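Long-range contact in BIFUNCTIONAL PROTEIN Proline utilization A (PutA) (PDB 5UX5), which catalyses both steps of proline oxidation to glutamate, pairing an FAD-dependent proline dehydrogenase with an NAD-dependent aldehyde dehydrogenase in one chain: residues A[537-546]-A[622-630]. Numbering follows the deposited sequence.
Sequences DLLGVMTHEA and EVRRCAEVA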
loop_
_atom_site.group_PDB
_atom_site.type_symbol
_atom_site.label_atom_id
_atom_site.label_comp_id
_atom_site.label_asym_id
_atom_site.label_seq_id
_atom_site.Cartn_x
_atom_site.Cartn_y
_atom_site.Cartn_z
ATOM N N ASP A 537 7.485 20.732 0.848
ATOM C CA ASP A 537 8.070 21.210 2.094
ATOM C C ASP A 537 7.903 20.170 3.206
ATOM O O ASP A 537 8.822 19.955 4.009
ATOM C CB ASP A 537 7.445 22.547 2.492
ATOM C CG ASP A 537 7.755 23.648 1.513
ATOM O OD1 ASP A 537 8.901 24.139 1.541
ATOM O OD2 ASP A 537 6.859 24.034 0.725
ATOM N N LEU A 538 6.728 19.524 3.292
ATOM C CA LEU A 538 6.561 18.522 4.334
ATOM C C LEU A 538 7.521 17.369 4.105
ATOM O O LEU A 538 8.154 16.894 5.046
ATOM C CB LEU A 538 5.108 18.024 4.421
ATOM C CG LEU A 538 4.048 19.047 4.873
ATOM C CD1 LEU A 538 2.646 18.475 4.776
ATOM C CD2 LEU A 538 4.308 19.565 6.249
ATOM N N LEU A 539 7.660 16.920 2.856
ATOM C CA LEU A 539 8.601 15.841 2.555
ATOM C C LEU A 539 10.026 16.229 2.954
ATOM O O LEU A 539 10.764 15.425 3.541
ATOM C CB LEU A 539 8.512 15.469 1.073
ATOM C CG LEU A 539 7.178 14.811 0.692
ATOM C CD1 LEU A 539 7.104 14.445 -0.779
ATOM C CD2 LEU A 539 6.915 13.589 1.563
ATOM N N GLY A 540 10.420 17.463 2.648
ATOM C CA GLY A 540 11.731 17.935 3.045
ATOM C C GLY A 540 11.996 17.786 4.528
ATOM O O GLY A 540 13.049 17.293 4.931
ATOM N N VAL A 541 11.059 18.238 5.369
ATOM C CA VAL A 541 11.330 18.175 6.809
ATOM C C VAL A 541 11.166 16.753 7.344
ATOM O O VAL A 541 11.872 16.354 8.280
ATOM C CB VAL A 541 10.470 19.163 7.613
ATOM C CG1 VAL A 541 9.006 18.702 7.682
ATOM C CG2 VAL A 541 11.084 19.367 9.008
ATOM N N MET A 542 10.256 15.967 6.767
ATOM C CA MET A 542 10.058 14.609 7.248
ATOM C C MET A 542 11.227 13.709 6.919
ATOM O O MET A 542 11.530 12.805 7.700
ATOM C CB MET A 542 8.782 14.022 6.667
ATOM C CG MET A 542 7.576 14.732 7.162
ATOM S SD MET A 542 6.090 14.427 6.203
ATOM C CE MET A 542 5.518 12.890 6.900
ATOM N N THR A 543 11.897 13.926 5.777
ATOM C CA THR A 543 13.013 13.058 5.391
ATOM C C THR A 543 14.308 13.418 6.113
ATOM O O THR A 543 15.196 12.566 6.213
ATOM C CB THR A 543 13.226 13.065 3.865
ATOM O OG1 THR A 543 13.328 14.405 3.373
ATOM C CG2 THR A 543 12.062 12.386 3.140
ATOM N N HIS A 544 14.412 14.628 6.672
ATOM C CA HIS A 544 15.585 15.019 7.450
ATOM C C HIS A 544 15.320 14.897 8.954
ATOM O O HIS A 544 15.925 14.052 9.625
ATOM C CB HIS A 544 16.011 16.433 7.061
ATOM C CG HIS A 544 16.483 16.520 5.646
ATOM N ND1 HIS A 544 15.652 16.878 4.605
ATOM C CD2 HIS A 544 17.684 16.236 5.088
ATOM C CE1 HIS A 544 16.324 16.826 3.472
ATOM N NE2 HIS A 544 17.559 16.440 3.737
ATOM N N GLU A 545 14.406 15.708 9.503
ATOM C CA GLU A 545 14.206 15.706 10.950
ATOM C C GLU A 545 13.658 14.372 11.428
ATOM O O GLU A 545 14.137 13.817 12.422
ATOM C CB GLU A 545 13.289 16.843 11.374
ATOM C CG GLU A 545 13.300 17.059 12.881
ATOM C CD GLU A 545 12.239 18.007 13.357
ATOM O OE1 GLU A 545 12.529 18.846 14.238
ATOM O OE2 GLU A 545 11.115 17.926 12.830
ATOM N N ALA A 546 12.646 13.840 10.741
ATOM C CA ALA A 546 12.074 12.559 11.148
ATOM C C ALA A 546 12.834 11.357 10.597
ATOM O O ALA A 546 12.699 10.262 11.146
ATOM C CB ALA A 546 10.604 12.478 10.718
ATOM N N GLU A 622 11.267 15.047 19.336
ATOM C CA GLU A 622 12.148 14.701 18.223
ATOM C C GLU A 622 11.731 15.364 16.915
ATOM O O GLU A 622 12.539 15.415 15.985
ATOM C CB GLU A 622 12.178 13.181 17.999
ATOM C CG GLU A 622 12.813 12.317 19.095
ATOM C CD GLU A 622 11.890 12.085 20.296
ATOM O OE1 GLU A 622 10.729 12.525 20.254
ATOM O OE2 GLU A 622 12.314 11.428 21.267
ATOM N N VAL A 623 10.488 15.841 16.793
ATOM C CA VAL A 623 10.015 16.260 15.474
ATOM C C VAL A 623 9.364 17.634 15.529
ATOM O O VAL A 623 8.357 17.886 14.863
ATOM C CB VAL A 623 9.061 15.218 14.860
ATOM C CG1 VAL A 623 9.849 14.018 14.370
ATOM C CG2 VAL A 623 8.056 14.771 15.853
ATOM N N ARG A 624 9.990 18.561 16.249
ATOM C CA ARG A 624 9.383 19.870 16.448
ATOM C C ARG A 624 9.373 20.679 15.165
ATOM O O ARG A 624 8.506 21.539 14.989
ATOM C CB ARG A 624 10.118 20.628 17.548
ATOM C CG ARG A 624 9.888 20.075 18.919
ATOM C CD ARG A 624 10.576 20.917 19.945
ATOM N NE ARG A 624 10.192 20.519 21.301
ATOM C CZ ARG A 624 11.044 20.168 22.267
ATOM N NH1 ARG A 624 12.363 20.172 22.050
ATOM N NH2 ARG A 624 10.576 19.827 23.464
ATOM N N ARG A 625 10.346 20.474 14.281
ATOM C CA ARG A 625 10.291 21.228 13.033
ATOM C C ARG A 625 9.180 20.716 12.122
ATOM O O ARG A 625 8.624 21.496 11.343
ATOM C CB ARG A 625 11.650 21.240 12.309
ATOM C CG ARG A 625 12.692 22.115 12.994
ATOM C CD ARG A 625 14.021 22.219 12.258
ATOM N NE ARG A 625 14.484 21.011 11.573
ATOM C CZ ARG A 625 15.513 20.266 11.974
ATOM N NH1 ARG A 625 16.197 20.615 13.064
ATOM N NH2 ARG A 625 15.866 19.188 11.270
ATOM N N CYS A 626 8.849 19.422 12.205
ATOM C CA CYS A 626 7.724 18.876 11.447
ATOM C C CYS A 626 6.413 19.584 11.801
ATOM O O CYS A 626 5.678 20.039 10.914
ATOM C CB CYS A 626 7.616 17.370 11.687
ATOM S SG CYS A 626 8.912 16.389 10.861
ATOM N N ALA A 627 6.124 19.719 13.095
ATOM C CA ALA A 627 4.945 20.469 13.508
ATOM C C ALA A 627 4.988 21.897 12.996
ATOM O O ALA A 627 3.962 22.436 12.567
ATOM C CB ALA A 627 4.833 20.470 15.026
ATOM N N GLU A 628 6.167 22.533 13.035
ATOM C CA GLU A 628 6.232 23.919 12.598
ATOM C C GLU A 628 5.925 24.052 11.110
ATOM O O GLU A 628 5.149 24.928 10.710
ATOM C CB GLU A 628 7.587 24.512 12.928
ATOM C CG GLU A 628 7.842 24.779 14.396
ATOM C CD GLU A 628 7.043 25.956 14.914
ATOM O OE1 GLU A 628 6.548 26.738 14.071
ATOM O OE2 GLU A 628 6.915 26.105 16.157
ATOM N N VAL A 629 6.507 23.183 10.279
ATOM C CA VAL A 629 6.256 23.256 8.840
ATOM C C VAL A 629 4.784 22.995 8.556
ATOM O O VAL A 629 4.162 23.700 7.754
ATOM C CB VAL A 629 7.190 22.302 8.065
ATOM C CG1 VAL A 629 6.864 22.287 6.572
ATOM C CG2 VAL A 629 8.631 22.683 8.282
ATOM N N ALA A 630 4.205 21.981 9.213
ATOM C CA ALA A 630 2.771 21.713 9.061
ATOM C C ALA A 630 1.928 22.901 9.514
ATOM O O ALA A 630 0.934 23.251 8.864
ATOM C CB ALA A 630 2.370 20.470 9.853
#
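E545 reaches across to the first turn of helix 624-630 and points its carboxylate at the backbone amides of R625 and C626. Its side chain can be followed outward. E545 CB lies 3.5 Å from R625 NH2; E545 CG sits over one face of the R625 guanidinium, offset toward the rim, and 3.6 Å from E622 O. With CG anti to the backbone N (chi1 -168°) and the chain extended beyond it, the carboxylate arrives at the helix N-terminus. E545 OE1 accepts from R625 N through its syn lone pair (2.7 Å, N-H...O 161°), while E545 OE2 takes C626 N on its syn side at 2.8 Å, a more bent bond. Two amides of the first turn are thus each bonded to one oxygen of a carboxylate distant in sequence, and the positive end of the helix dipole would probably favour the charged carboxylate. The R625 guanidinium adds a long salt bridge, R625 NE to E545 OE1 4.0 Å: the oxygen lies well out of the guanidinium plane, so the attraction is of charges alone.

Further along, the two helices run almost exactly antiparallel (176°, axes 9.2 Å apart) with apolar side chains between them. V541 sets CG1 against C626 SG and CG2 against R625 CB, and L538 CD2 meets V629 CG1 at 3.7 Å.

The contact lies in the aldehyde dehydrogenase part, where the side chain of E622, two residues before helix 624-636, comes within about 4 Å of the bound NAD. Helix 550-574 covers L538 and M542 of helix 535-544, while A627 and E628 rest on strand 644-646 of the NAD-binding Rossmann-type domain.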